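Local coordinates for protein hydroxyethylphosphonate dioxygenase (Streptomyces albus, PDB 6B9R) that probably uses a mononuclear iron centre and oxygen to cleave 2-hydroxyethylphosphonate, yielding hydroxymethylphosphonate and formate, at residues A[82-87]-A[377-382]; A[150-155]-A[183-188]. One frame throughout, in Å; residues are numbered along the deposited sequence.

In the fold
Interactions 1 and 2 are both buried and both reach the second subunit, yet they do different jobs. Their centres lie about 29 Å apart, with nearest atoms about 15 Å apart, and they share no strand. Interaction 2 is the deeper, its centre about 12 Å from that of the chain, and joins neighbouring strands of one sheet: a backbone ladder sets a glutamine on the iron. Interaction 1, with its centre about 20 Å out, sets two aromatic side chains and a valine of 375-381 against Leu86 and the backbone of a turn, with a single indole N-H to carbonyl bond and CH-pi packing. Aromatic faces are filled in both; only interaction 2 touches metal and substrate.

Interaction 1: residues A[82-87]-A[377-382]; sequences TPQGLR and VRWRYN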
ATOM      1  N   THR A  82       0.101  16.299 -14.020  1.00 17.54           N
ATOM      2  CA  THR A  82       1.252  17.110 -13.615  1.00 17.66           C
ATOM      3  C   THR A  82       2.428  16.828 -14.553  1.00 20.38           C
ATOM      4  O   THR A  82       3.471  16.312 -14.134  1.00 18.58           O
ATOM      5  CB  THR A  82       1.623  16.806 -12.166  1.00 17.54           C
ATOM      6  OG1 THR A  82       0.428  16.684 -11.379  1.00 17.49           O
ATOM      7  CG2 THR A  82       2.486  17.915 -11.586  1.00 17.71           C
ATOM      8  N   PRO A  83       2.288  17.154 -15.843  1.00 18.82           N
ATOM      9  CA  PRO A  83       3.285  16.696 -16.834  1.00 19.00           C
ATOM     10  C   PRO A  83       4.667  17.301 -16.664  1.00 20.79           C
ATOM     11  O   PRO A  83       5.639  16.689 -17.120  1.00 20.45           O
ATOM     12  CB  PRO A  83       2.667  17.112 -18.177  1.00 21.51           C
ATOM     13  CG  PRO A  83       1.769  18.259 -17.834  1.00 21.98           C
ATOM     14  CD  PRO A  83       1.183  17.892 -16.483  1.00 17.96           C
ATOM     15  N   GLN A  84       4.790  18.474 -16.038  1.00 18.09           N
ATOM     16  CA  GLN A  84       6.097  19.064 -15.752  1.00 18.22           C
ATOM     17  C   GLN A  84       6.640  18.687 -14.373  1.00 21.01           C
ATOM     18  O   GLN A  84       7.720  19.160 -13.995  1.00 23.02           O
ATOM     19  CB  GLN A  84       6.017  20.591 -15.894  1.00 24.21           C
ATOM     20  CG  GLN A  84       5.510  21.026 -17.285  1.00 27.59           C
ATOM     21  CD  GLN A  84       5.517  22.532 -17.483  1.00 34.05           C
ATOM     22  OE1 GLN A  84       5.492  23.299 -16.524  1.00 28.14           O
ATOM     23  NE2 GLN A  84       5.560  22.961 -18.743  1.00 32.77           N
ATOM     24  N   GLY A  85       5.930  17.846 -13.613  1.00 17.85           N
ATOM     25  CA  GLY A  85       6.391  17.396 -12.321  1.00 17.70           C
ATOM     26  C   GLY A  85       6.033  18.331 -11.183  1.00 18.38           C
ATOM     27  O   GLY A  85       6.099  17.934 -10.012  1.00 17.69           O
ATOM     28  N   LEU A  86       5.659  19.558 -11.508  1.00 16.93           N
ATOM     29  CA  LEU A  86       5.164  20.551 -10.569  1.00 17.71           C
ATOM     30  C   LEU A  86       4.082  21.317 -11.315  1.00 17.07           C
ATOM     31  O   LEU A  86       4.223  21.584 -12.510  1.00 19.65           O
ATOM     32  CB  LEU A  86       6.291  21.490 -10.091  1.00 18.18           C
ATOM     33  CG  LEU A  86       6.019  22.504  -8.965  1.00 20.25           C
ATOM     34  CD1 LEU A  86       7.288  22.801  -8.121  1.00 16.83           C
ATOM     35  CD2 LEU A  86       5.455  23.820  -9.522  1.00 17.81           C
ATOM     36  N   ARG A  87       2.985  21.624 -10.637  1.00 17.30           N
ATOM     37  CA  ARG A  87       1.945  22.435 -11.256  1.00 17.83           C
ATOM     38  C   ARG A  87       1.429  23.453 -10.250  1.00 17.47           C
ATOM     39  O   ARG A  87       1.223  23.128  -9.078  1.00 17.97           O
ATOM     40  CB  ARG A  87       0.788  21.575 -11.779  1.00 19.30           C
ATOM     41  CG  ARG A  87      -0.364  22.390 -12.348  1.00 20.70           C
ATOM     42  CD  ARG A  87      -1.437  21.507 -13.005  1.00 18.65           C
ATOM     43  NE  ARG A  87      -1.546  20.173 -12.405  1.00 17.93           N
ATOM     44  CZ  ARG A  87      -2.204  19.891 -11.283  1.00 24.47           C
ATOM     45  NH1 ARG A  87      -2.820  20.845 -10.593  1.00 22.20           N
ATOM     46  NH2 ARG A  87      -2.241  18.641 -10.844  1.00 22.52           N
ATOM     47  N   VAL A 377       9.969  29.735  -8.227  1.00 19.49           N
ATOM     48  CA  VAL A 377      10.258  28.312  -8.094  1.00 19.83           C
ATOM     49  C   VAL A 377      10.993  27.864  -9.345  1.00 24.24           C
ATOM     50  O   VAL A 377      10.596  28.216 -10.462  1.00 24.66           O
ATOM     51  CB  VAL A 377       8.975  27.481  -7.891  1.00 24.03           C
ATOM     52  CG1 VAL A 377       9.327  26.031  -7.566  1.00 24.11           C
ATOM     53  CG2 VAL A 377       8.104  28.088  -6.784  1.00 26.36           C
ATOM     54  N   ARG A 378      12.068  27.105  -9.160  1.00 20.17           N
ATOM     55  CA  ARG A 378      12.837  26.577 -10.279  1.00 24.97           C
ATOM     56  C   ARG A 378      13.026  25.087 -10.054  1.00 21.16           C
ATOM     57  O   ARG A 378      13.407  24.671  -8.958  1.00 20.00           O
ATOM     58  CB  ARG A 378      14.181  27.299 -10.409  1.00 22.01           C
ATOM     59  CG  ARG A 378      14.007  28.801 -10.588  1.00 33.13           C
ATOM     60  CD  ARG A 378      15.332  29.529 -10.676  1.00 40.61           C
ATOM     61  NE  ARG A 378      15.155  30.944 -10.987  1.00 45.33           N
ATOM     62  CZ  ARG A 378      14.859  31.880 -10.088  1.00 48.76           C
ATOM     63  NH1 ARG A 378      14.697  31.558  -8.806  1.00 40.87           N
ATOM     64  NH2 ARG A 378      14.724  33.142 -10.469  1.00 49.89           N
ATOM     65  N   TRP A 379      12.727  24.278 -11.062  1.00 22.85           N
ATOM     66  CA  TRP A 379      12.748  22.850 -10.814  1.00 21.03           C
ATOM     67  C   TRP A 379      13.175  22.125 -12.077  1.00 23.65           C
ATOM     68  O   TRP A 379      13.206  22.693 -13.171  1.00 18.56           O
ATOM     69  CB  TRP A 379      11.383  22.365 -10.289  1.00 18.02           C
ATOM     70  CG  TRP A 379      10.259  22.280 -11.282  1.00 22.15           C
ATOM     71  CD1 TRP A 379       9.860  21.162 -11.959  1.00 18.41           C
ATOM     72  CD2 TRP A 379       9.362  23.331 -11.679  1.00 20.47           C
ATOM     73  NE1 TRP A 379       8.784  21.454 -12.761  1.00 19.27           N
ATOM     74  CE2 TRP A 379       8.457  22.774 -12.611  1.00 18.74           C
ATOM     75  CE3 TRP A 379       9.243  24.689 -11.348  1.00 16.81           C
ATOM     76  CZ2 TRP A 379       7.443  23.520 -13.219  1.00 17.26           C
ATOM     77  CZ3 TRP A 379       8.234  25.436 -11.952  1.00 18.17           C
ATOM     78  CH2 TRP A 379       7.343  24.843 -12.876  1.00 17.43           C
ATOM     79  N   ARG A 380      13.523  20.856 -11.899  1.00 20.66           N
ATOM     80  CA  ARG A 380      13.922  19.988 -12.993  1.00 23.16           C
ATOM     81  C   ARG A 380      13.054  18.737 -12.979  1.00 20.93           C
ATOM     82  O   ARG A 380      12.612  18.281 -11.923  1.00 22.31           O
ATOM     83  CB  ARG A 380      15.405  19.611 -12.891  1.00 29.81           C
ATOM     84  N   TYR A 381      12.818  18.185 -14.165  1.00 20.32           N
ATOM     85  CA  TYR A 381      12.037  16.958 -14.289  1.00 22.99           C
ATOM     86  C   TYR A 381      12.310  16.364 -15.656  1.00 21.90           C
ATOM     87  O   TYR A 381      12.104  17.040 -16.667  1.00 24.57           O
ATOM     88  CB  TYR A 381      10.532  17.220 -14.125  1.00 23.37           C
ATOM     89  CG  TYR A 381       9.637  16.002 -14.283  1.00 21.47           C
ATOM     90  CD1 TYR A 381       9.898  14.815 -13.595  1.00 17.85           C
ATOM     91  CD2 TYR A 381       8.503  16.055 -15.089  1.00 18.38           C
ATOM     92  CE1 TYR A 381       9.058  13.700 -13.726  1.00 18.73           C
ATOM     93  CE2 TYR A 381       7.658  14.959 -15.223  1.00 23.31           C
ATOM     94  CZ  TYR A 381       7.934  13.786 -14.537  1.00 18.94           C
ATOM     95  OH  TYR A 381       7.084  12.707 -14.679  1.00 24.36           O
ATOM     96  N   ASN A 382      12.752  15.108 -15.673  1.00 25.15           N
ATOM     97  CA  ASN A 382      12.987  14.349 -16.906  1.00 32.55           C
ATOM     98  C   ASN A 382      13.845  15.138 -17.898  1.00 36.64           C
ATOM     99  O   ASN A 382      13.492  15.308 -19.066  1.00 41.45           O
ATOM    100  CB  ASN A 382      11.668  13.921 -17.549  1.00 37.54           C
ATOM    101  CG  ASN A 382      10.997  12.785 -16.802  1.00 40.20           C
ATOM    102  OD1 ASN A 382      11.646  12.040 -16.062  1.00 37.78           O
ATOM    103  ND2 ASN A 382       9.692  12.646 -16.991  1.00 40.41           N
TER
HETATM  104  O   HOH W   1       4.162  13.578 -13.674  1.00 19.30           O
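Trp379 and Tyr381, alternate residues of strand 375-381, hold the turn from Thr82 to Gly85 and the start of strand 86-89. The one direct hydrogen bond between the segments runs from Trp379 NE1 to Gln84 O at 2.8 Å. The carbonyl oxygen sits at the edge of the indole, in its plane, so the N-H is well aimed (158°); seen from the carbonyl, the donor stands above its plane and not on a lone pair. That turn is type I, closed by Gly85 N to Thr82 O, 2.9 Å apart.

The apolar contacts use ring faces. Leu86 CB lies over one face of the indole, 3.7 Å from the centroid of the five-membered ring. With CG anti to the backbone N (chi1 -173°), the rest of Leu86 spreads on along the indole, CD2 reaching CH2 and CZ3 of its six-membered ring, while CD1 goes on to Val377 CG1 at 3.9 Å. Tyr381 takes the backbone of the turn instead. The bare CA of Gly85 rests over one face of the phenol, 4.0 Å from its centroid, and Pro83 O meets the ring edge at CE2, 3.3 Å away.

Water adds an indirect tie, donating to Thr82 O at 2.9 Å and to Tyr381 OH at 3.2 Å. The phenol oxygen also bonds to Phe223 O of the second subunit, so this end of the contact belongs to the dimer interface.

Strand 86-89 is an outermost strand, within this chain, of a seven-stranded antiparallel sheet and pairs with strand 395-398, where Leu86 also touches Ala396 and Val398. Strand 375-381 is the middle one of a separate three-stranded sheet, flanked by 384-390 and 403-407; there the indole meets the ring of Tyr386 and packs on Phe404.

Interaction 2: residues A[150-155]-A[183-188]; sequences LLYQFT and WGLPFA. With FE (Fe (III) ion), chain E; 2HE ((2-hydroxyethyl)phosphonic acid), chain F.
Gln153 and Gly184 pair across two antiparallel strands of a cupin-type barrel, and the glutamine completes an iron site of two histidines and one glutamine with His149 and His190. Gln153 OE1 binds the iron at 2.1 Å; 2-hydroxyethylphosphonate chelates the metal through O3 and O4, and a water is a more distant ligand. The other end of the amide fixes its rotation: NE2 donates to Thr155 OG1 at 2.6 Å, nearly straight (169°) and in the amide plane, and to substrate O4 at 3.1 Å. An extended chain, with CG anti to the backbone N (chi1 -167°), carries the amide away from the strand to the metal.

Behind it, the backbone holds the strand in place. Gln153 N donates to Gly184 O at 3.1 Å, and Gly184 N returns a bond to Gln153 O at 2.8 Å.

Further out, rings and the proline pack where the strands pass into their loops. Pro186 CG sits over the face of the Tyr152 ring, 3.7 Å from its centroid, while Trp183 lies alongside that ring, pointing the same way, its NE1 bonded to Tyr208 OH. Leu150 CA covers a face of Phe187, and Leu150 CD1 reaches Phe187 CE2 at 3.5 Å.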
ATOM      1  N   LEU A 150     -13.375  10.519   6.426  1.00 24.28           N
ATOM      2  CA  LEU A 150     -12.352   9.477   6.365  1.00 31.14           C
ATOM      3  C   LEU A 150     -10.948  10.069   6.317  1.00 23.90           C
ATOM      4  O   LEU A 150     -10.028   9.544   6.952  1.00 29.21           O
ATOM      5  CB  LEU A 150     -12.580   8.562   5.158  1.00 35.64           C
ATOM      6  CG  LEU A 150     -11.458   7.534   4.937  1.00 34.29           C
ATOM      7  CD1 LEU A 150     -11.196   6.682   6.188  1.00 29.95           C
ATOM      8  CD2 LEU A 150     -11.735   6.650   3.729  1.00 33.73           C
ATOM      9  N   LEU A 151     -10.762  11.161   5.587  1.00 19.62           N
ATOM     10  CA  LEU A 151      -9.411  11.648   5.343  1.00 16.21           C
ATOM     11  C   LEU A 151      -8.786  12.205   6.619  1.00 25.75           C
ATOM     12  O   LEU A 151      -9.459  12.839   7.436  1.00 21.81           O
ATOM     13  CB  LEU A 151      -9.412  12.715   4.248  1.00 21.47           C
ATOM     14  CG  LEU A 151      -9.755  12.194   2.844  1.00 25.27           C
ATOM     15  CD1 LEU A 151      -9.397  13.226   1.763  1.00 18.72           C
ATOM     16  CD2 LEU A 151      -9.027  10.884   2.597  1.00 21.90           C
ATOM     17  N   TYR A 152      -7.493  11.931   6.795  1.00 21.11           N
ATOM     18  CA  TYR A 152      -6.708  12.618   7.813  1.00 19.19           C
ATOM     19  C   TYR A 152      -6.735  14.119   7.554  1.00 22.48           C
ATOM     20  O   TYR A 152      -6.880  14.563   6.415  1.00 20.19           O
ATOM     21  CB  TYR A 152      -5.261  12.128   7.785  1.00 18.07           C
ATOM     22  CG  TYR A 152      -5.101  10.672   8.153  1.00 18.25           C
ATOM     23  CD1 TYR A 152      -5.337   9.662   7.220  1.00 17.30           C
ATOM     24  CD2 TYR A 152      -4.696  10.308   9.432  1.00 20.16           C
ATOM     25  CE1 TYR A 152      -5.192   8.327   7.568  1.00 17.09           C
ATOM     26  CE2 TYR A 152      -4.537   8.981   9.785  1.00 19.82           C
ATOM     27  CZ  TYR A 152      -4.779   7.998   8.853  1.00 21.47           C
ATOM     28  OH  TYR A 152      -4.619   6.689   9.218  1.00 23.66           O
ATOM     29  N   GLN A 153      -6.586  14.921   8.606  1.00 19.23           N
ATOM     30  CA  GLN A 153      -6.522  16.357   8.365  1.00 19.18           C
ATOM     31  C   GLN A 153      -5.321  16.989   9.042  1.00 20.13           C
ATOM     32  O   GLN A 153      -5.052  16.738  10.218  1.00 24.33           O
ATOM     33  CB  GLN A 153      -7.790  17.070   8.822  1.00 28.51           C
ATOM     34  CG  GLN A 153      -7.874  18.487   8.290  1.00 24.66           C
ATOM     35  CD  GLN A 153      -9.263  19.073   8.458  1.00 28.63           C
ATOM     36  OE1 GLN A 153     -10.249  18.446   8.104  1.00 25.73           O
ATOM     37  NE2 GLN A 153      -9.342  20.276   9.010  1.00 23.32           N
ATOM     38  N   PHE A 154      -4.600  17.796   8.278  1.00 15.00           N
ATOM     39  CA  PHE A 154      -3.650  18.762   8.799  1.00 14.89           C
ATOM     40  C   PHE A 154      -4.249  20.137   8.573  1.00 19.29           C
ATOM     41  O   PHE A 154      -4.601  20.482   7.439  1.00 18.54           O
ATOM     42  CB  PHE A 154      -2.292  18.670   8.095  1.00 17.75           C
ATOM     43  CG  PHE A 154      -1.425  19.839   8.388  1.00 18.59           C
ATOM     44  CD1 PHE A 154      -0.714  19.909   9.575  1.00 17.25           C
ATOM     45  CD2 PHE A 154      -1.370  20.910   7.518  1.00 15.52           C
ATOM     46  CE1 PHE A 154       0.059  21.020   9.875  1.00 14.46           C
ATOM     47  CE2 PHE A 154      -0.604  22.035   7.822  1.00 17.52           C
ATOM     48  CZ  PHE A 154       0.119  22.082   9.003  1.00 19.04           C
ATOM     49  N   THR A 155      -4.355  20.926   9.636  1.00 16.54           N
ATOM     50  CA  THR A 155      -4.966  22.238   9.547  1.00 15.87           C
ATOM     51  C   THR A 155      -3.980  23.289  10.022  1.00 18.72           C
ATOM     52  O   THR A 155      -3.374  23.138  11.086  1.00 15.80           O
ATOM     53  CB  THR A 155      -6.249  22.302  10.373  1.00 19.13           C
ATOM     54  OG1 THR A 155      -7.155  21.286   9.914  1.00 22.64           O
ATOM     55  CG2 THR A 155      -6.905  23.653  10.206  1.00 18.16           C
ATOM     56  N   TRP A 183      -3.121  18.207  13.726  1.00 18.21           N
ATOM     57  CA  TRP A 183      -3.185  17.009  12.897  1.00 19.91           C
ATOM     58  C   TRP A 183      -4.202  16.070  13.533  1.00 18.12           C
ATOM     59  O   TRP A 183      -4.217  15.908  14.754  1.00 18.32           O
ATOM     60  CB  TRP A 183      -1.796  16.340  12.792  1.00 17.64           C
ATOM     61  CG  TRP A 183      -1.735  15.119  11.891  1.00 17.41           C
ATOM     62  CD1 TRP A 183      -1.360  15.082  10.569  1.00 17.11           C
ATOM     63  CD2 TRP A 183      -2.036  13.771  12.259  1.00 17.36           C
ATOM     64  NE1 TRP A 183      -1.411  13.787  10.099  1.00 16.94           N
ATOM     65  CE2 TRP A 183      -1.831  12.965  11.114  1.00 17.10           C
ATOM     66  CE3 TRP A 183      -2.464  13.163  13.447  1.00 17.57           C
ATOM     67  CZ2 TRP A 183      -2.034  11.592  11.128  1.00 21.22           C
ATOM     68  CZ3 TRP A 183      -2.668  11.798  13.460  1.00 20.97           C
ATOM     69  CH2 TRP A 183      -2.450  11.023  12.311  1.00 18.29           C
ATOM     70  N   GLY A 184      -5.062  15.461  12.723  1.00 18.07           N
ATOM     71  CA  GLY A 184      -6.229  14.774  13.251  1.00 18.30           C
ATOM     72  C   GLY A 184      -6.534  13.489  12.505  1.00 20.77           C
ATOM     73  O   GLY A 184      -6.276  13.359  11.307  1.00 18.98           O
ATOM     74  N   LEU A 185      -7.127  12.541  13.237  1.00 19.16           N
ATOM     75  CA  LEU A 185      -7.361  11.176  12.792  1.00 19.67           C
ATOM     76  C   LEU A 185      -8.642  11.077  11.981  1.00 19.50           C
ATOM     77  O   LEU A 185      -9.512  11.951  12.058  1.00 18.50           O
ATOM     78  CB  LEU A 185      -7.435  10.247  14.002  1.00 23.94           C
ATOM     79  CG  LEU A 185      -6.101   9.981  14.687  1.00 25.55           C
ATOM     80  CD1 LEU A 185      -6.321   9.183  15.982  1.00 22.59           C
ATOM     81  CD2 LEU A 185      -5.168   9.246  13.737  1.00 21.99           C
ATOM     82  N   PRO A 186      -8.780  10.009  11.194  1.00 21.00           N
ATOM     83  CA  PRO A 186     -10.017   9.796  10.432  1.00 20.56           C
ATOM     84  C   PRO A 186     -11.259   9.790  11.320  1.00 21.35           C
ATOM     85  O   PRO A 186     -11.240   9.285  12.443  1.00 23.02           O
ATOM     86  CB  PRO A 186      -9.795   8.420   9.787  1.00 22.71           C
ATOM     87  CG  PRO A 186      -8.320   8.297   9.652  1.00 17.66           C
ATOM     88  CD  PRO A 186      -7.760   8.988  10.891  1.00 18.82           C
ATOM     89  N   PHE A 187     -12.342  10.370  10.792  1.00 21.21           N
ATOM     90  CA  PHE A 187     -13.686  10.345  11.373  1.00 24.41           C
ATOM     91  C   PHE A 187     -13.780  11.039  12.734  1.00 24.05           C
ATOM     92  O   PHE A 187     -14.766  10.860  13.460  1.00 23.03           O
ATOM     93  CB  PHE A 187     -14.215   8.909  11.464  1.00 21.94           C
ATOM     94  CG  PHE A 187     -14.405   8.268  10.129  1.00 25.67           C
ATOM     95  CD1 PHE A 187     -15.393   8.723   9.267  1.00 23.48           C
ATOM     96  CD2 PHE A 187     -13.588   7.228   9.723  1.00 25.40           C
ATOM     97  CE1 PHE A 187     -15.576   8.146   8.031  1.00 25.59           C
ATOM     98  CE2 PHE A 187     -13.771   6.639   8.486  1.00 23.19           C
ATOM     99  CZ  PHE A 187     -14.764   7.108   7.635  1.00 25.49           C
ATOM    100  N   ALA A 188     -12.802  11.856  13.088  1.00 26.39           N
ATOM    101  CA  ALA A 188     -12.918  12.669  14.293  1.00 25.13           C
ATOM    102  C   ALA A 188     -13.758  13.907  13.993  1.00 21.69           C
ATOM    103  O   ALA A 188     -13.355  14.724  13.161  1.00 23.73           O
ATOM    104  CB  ALA A 188     -11.539  13.070  14.799  1.00 24.46           C
TER
HETATM  105 FE    FE E 501     -12.378  18.504   8.196  1.00 35.42          FE
HETATM  106  O3  2HE F 502     -14.574  19.298   7.415  1.00 33.13           O
HETATM  107  P   2HE F 502     -15.479  20.478   7.397  1.00 44.39           P
HETATM  108  O1  2HE F 502     -16.746  20.224   8.356  1.00 27.80           O
HETATM  109  O2  2HE F 502     -15.991  20.807   5.899  1.00 35.34           O
HETATM  110  CA  2HE F 502     -14.491  21.852   8.030  1.00 39.72           C
HETATM  111  CB  2HE F 502     -13.084  21.696   7.460  1.00 40.58           C
HETATM  112  O4  2HE F 502     -12.341  20.683   8.157  1.00 36.78           O
HETATM  113  O   HOH W   2     -10.079  13.673  10.068  1.00 23.74           O
HETATM  114  O   HOH W   3     -11.719  19.320   5.865  1.00 29.58           O